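Local coordinates for glycosyl hydrolase (Rhizobium leguminosarum bv. trifolii, PDB 5NDX), which probably hydrolyses O-glycosidic bonds as a family 39 glycoside hydrolase, a bacterial orthologue of human alpha-L-iduronidase, at residues A[576-581]-A[601-606]. The protein carries 2 engineered substitutions. Sequence-based numbering, arbitrary orientation.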
ATOM      1  N   GLY A 576       4.082 -18.053  33.904  1.00 76.27           N
ATOM      2  CA  GLY A 576       4.556 -19.264  33.201  1.00 77.21           C
ATOM      3  C   GLY A 576       5.355 -18.940  31.942  1.00 76.48           C
ATOM      4  O   GLY A 576       5.346 -17.806  31.467  1.00 75.78           O
ATOM      5  N   THR A 577       6.059 -19.918  31.392  1.00 77.50           N
ATOM      6  CA  THR A 577       6.932 -19.619  30.254  1.00 79.94           C
ATOM      7  C   THR A 577       6.139 -19.323  28.980  1.00 72.17           C
ATOM      8  O   THR A 577       4.991 -19.726  28.811  1.00 67.03           O
ATOM      9  CB  THR A 577       7.937 -20.734  29.957  1.00 82.41           C
ATOM     10  OG1 THR A 577       7.225 -21.959  29.746  1.00 81.62           O
ATOM     11  CG2 THR A 577       8.941 -20.856  31.120  1.00 84.62           C
ATOM     12  N   PHE A 578       6.803 -18.607  28.096  1.00 69.30           N
ATOM     13  CA  PHE A 578       6.196 -18.133  26.869  1.00 63.58           C
ATOM     14  C   PHE A 578       5.950 -19.273  25.898  1.00 61.96           C
ATOM     15  O   PHE A 578       6.835 -20.065  25.659  1.00 65.44           O
ATOM     16  CB  PHE A 578       7.095 -17.092  26.263  1.00 60.60           C
ATOM     17  CG  PHE A 578       7.048 -15.796  26.976  1.00 59.73           C
ATOM     18  CD1 PHE A 578       6.124 -14.841  26.620  1.00 58.83           C
ATOM     19  CD2 PHE A 578       7.909 -15.538  28.019  1.00 63.43           C
ATOM     20  CE1 PHE A 578       6.063 -13.633  27.253  1.00 59.16           C
ATOM     21  CE2 PHE A 578       7.857 -14.333  28.679  1.00 62.15           C
ATOM     22  CZ  PHE A 578       6.934 -13.376  28.291  1.00 63.72           C
ATOM     23  N   GLU A 579       4.733 -19.376  25.376  1.00 59.94           N
ATOM     24  CA  GLU A 579       4.409 -20.344  24.334  1.00 60.26           C
ATOM     25  C   GLU A 579       4.012 -19.553  23.084  1.00 54.42           C
ATOM     26  O   GLU A 579       3.373 -18.495  23.199  1.00 49.85           O
ATOM     27  CB  GLU A 579       3.247 -21.233  24.762  1.00 64.75           C
ATOM     28  CG  GLU A 579       3.492 -22.027  26.046  1.00 74.42           C
ATOM     29  CD  GLU A 579       2.260 -22.787  26.532  1.00 78.69           C
ATOM     30  OE1 GLU A 579       1.437 -23.210  25.691  1.00 85.18           O
ATOM     31  OE2 GLU A 579       2.113 -22.974  27.762  1.00 86.13           O
ATOM     32  N   LYS A 580       4.352 -20.093  21.920  1.00 49.06           N
ATOM     33  CA  LYS A 580       4.045 -19.463  20.646  1.00 49.74           C
ATOM     34  C   LYS A 580       2.576 -19.511  20.353  1.00 48.83           C
ATOM     35  O   LYS A 580       1.946 -20.519  20.539  1.00 51.99           O
ATOM     36  CB  LYS A 580       4.786 -20.105  19.468  1.00 49.94           C
ATOM     37  CG  LYS A 580       4.663 -19.274  18.192  1.00 53.41           C
ATOM     38  CD  LYS A 580       5.560 -19.773  17.063  1.00 56.85           C
ATOM     39  CE  LYS A 580       4.822 -20.780  16.224  1.00 61.36           C
ATOM     40  NZ  LYS A 580       5.829 -21.633  15.576  1.00 70.13           N
ATOM     41  N   VAL A 581       2.062 -18.405  19.853  1.00 47.02           N
ATOM     42  CA  VAL A 581       0.641 -18.189  19.621  1.00 47.47           C
ATOM     43  C   VAL A 581       0.368 -17.730  18.149  1.00 48.72           C
ATOM     44  O   VAL A 581      -0.740 -17.810  17.661  1.00 49.62           O
ATOM     45  CB  VAL A 581       0.251 -17.193  20.719  1.00 51.69           C
ATOM     46  CG1 VAL A 581      -0.107 -15.785  20.222  1.00 50.71           C
ATOM     47  CG2 VAL A 581      -0.656 -17.820  21.765  1.00 50.88           C
ATOM     48  N   ARG A 601       0.804 -11.884  29.249  1.00 51.90           N
ATOM     49  CA  ARG A 601       1.965 -11.125  28.815  1.00 54.42           C
ATOM     50  C   ARG A 601       2.384 -11.604  27.401  1.00 49.57           C
ATOM     51  O   ARG A 601       2.519 -12.816  27.160  1.00 48.02           O
ATOM     52  CB  ARG A 601       3.102 -11.305  29.827  1.00 60.86           C
ATOM     53  CG  ARG A 601       4.233 -10.309  29.676  1.00 69.21           C
ATOM     54  CD  ARG A 601       5.178 -10.272  30.891  1.00 77.67           C
ATOM     55  NE  ARG A 601       6.131  -9.155  30.754  1.00 85.38           N
ATOM     56  CZ  ARG A 601       5.887  -7.866  31.051  1.00 95.58           C
ATOM     57  NH1 ARG A 601       4.718  -7.477  31.564  1.00104.14           N
ATOM     58  NH2 ARG A 601       6.833  -6.942  30.860  1.00 96.64           N
ATOM     59  N   TYR A 602       2.612 -10.638  26.505  1.00 44.88           N
ATOM     60  CA  TYR A 602       3.017 -10.863  25.115  1.00 43.86           C
ATOM     61  C   TYR A 602       4.519 -10.700  24.979  1.00 43.67           C
ATOM     62  O   TYR A 602       5.109  -9.932  25.704  1.00 43.64           O
ATOM     63  CB  TYR A 602       2.282  -9.889  24.190  1.00 41.48           C
ATOM     64  CG  TYR A 602       0.826 -10.244  24.015  1.00 41.28           C
ATOM     65  CD1 TYR A 602       0.446 -11.364  23.263  1.00 41.65           C
ATOM     66  CD2 TYR A 602      -0.168  -9.484  24.612  1.00 42.30           C
ATOM     67  CE1 TYR A 602      -0.889 -11.709  23.102  1.00 41.96           C
ATOM     68  CE2 TYR A 602      -1.514  -9.802  24.447  1.00 42.76           C
ATOM     69  CZ  TYR A 602      -1.856 -10.922  23.710  1.00 42.83           C
ATOM     70  OH  TYR A 602      -3.159 -11.232  23.588  1.00 42.88           O
ATOM     71  N   ALA A 603       5.127 -11.486  24.103  1.00 42.42           N
ATOM     72  CA  ALA A 603       6.525 -11.322  23.681  1.00 42.88           C
ATOM     73  C   ALA A 603       6.601 -11.496  22.140  1.00 42.70           C
ATOM     74  O   ALA A 603       5.846 -12.294  21.579  1.00 42.80           O
ATOM     75  CB  ALA A 603       7.423 -12.348  24.360  1.00 42.71           C
ATOM     76  N   VAL A 604       7.439 -10.701  21.474  1.00 40.52           N
ATOM     77  CA  VAL A 604       7.685 -10.833  20.051  1.00 41.03           C
ATOM     78  C   VAL A 604       9.176 -11.104  19.839  1.00 41.35           C
ATOM     79  O   VAL A 604       9.996 -10.385  20.414  1.00 40.25           O
ATOM     80  CB  VAL A 604       7.208  -9.576  19.295  1.00 40.71           C
ATOM     81  CG1 VAL A 604       7.461  -9.740  17.817  1.00 42.33           C
ATOM     82  CG2 VAL A 604       5.720  -9.372  19.502  1.00 41.82           C
ATOM     83  N   CYS A 605       9.505 -12.156  19.070  1.00 39.64           N
ATOM     84  CA  CYS A 605      10.870 -12.541  18.712  1.00 41.48           C
ATOM     85  C   CYS A 605      11.063 -12.356  17.221  1.00 40.80           C
ATOM     86  O   CYS A 605      10.143 -12.606  16.459  1.00 38.96           O
ATOM     87  CB  CYS A 605      11.111 -14.023  19.067  1.00 48.42           C
ATOM     88  SG  CYS A 605      10.682 -14.337  20.828  1.00 70.57           S
ATOM     89  N   ALA A 606      12.250 -11.943  16.797  1.00 39.09           N
ATOM     90  CA  ALA A 606      12.621 -11.974  15.401  1.00 38.80           C
ATOM     91  C   ALA A 606      13.382 -13.258  15.147  1.00 40.27           C
ATOM     92  O   ALA A 606      14.048 -13.758  16.063  1.00 39.46           O
ATOM     93  CB  ALA A 606      13.435 -10.764  15.006  1.00 37.18           C
TER
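Phe-578 carries this contact almost alone, bringing ring carbons CD1 and CE1 up to the methyl of Ala-603. The apolar part is compact. CE1 of Phe-578 lies 3.4 Å from CB of Ala-603, and CD1 of Phe-578 is 3.6 Å from CB of Ala-603, so two neighbouring ring carbons share one small group. CZ of Phe-578 follows at 4.1 Å from CB of Ala-603. The ring's place follows from chi1 of -74°, which sets CG anti to the carbonyl carbon and sends the ring across to the other segment. The CA atoms of Phe-578 and Ala-603 lie 7.5 Å apart, a separation the long, flat phenylalanine side chain can bridge; alanine suits the receiving end, where a short side chain lets the ring come down close to the strand.

The ring also packs, by van der Waals contact, on the backbone of Arg-601 and Tyr-602 and on the aliphatic part of Arg-601. CE1 of Phe-578 is 3.6 Å from O of Arg-601. CE1 of Phe-578 also lies 4.0 Å from C of Tyr-602. CG of Arg-601 is 4.3 Å from CZ of Phe-578, while the guanidinium leads onward, close to that of Arg-620. Tyr-602 turns its side chain away, and its OH is hydrogen-bonded to ND1 of His-593.

This is plain packing within a small C-terminal antiparallel sheet, away from the ligand pockets; strand 601-607 also carries Cys-605, disulfide-bonded to Cys-617. The segments are not adjacent: strand 566-572 runs between 579-580 and 601-607, pairing through backbone bonds with Glu-579 on one flank and Ala-603 on the other. Phe-578, just ahead of the short edge strand, therefore reaches over Ser-572 of that middle strand to touch its far neighbour, which strand 618-620 borders in turn.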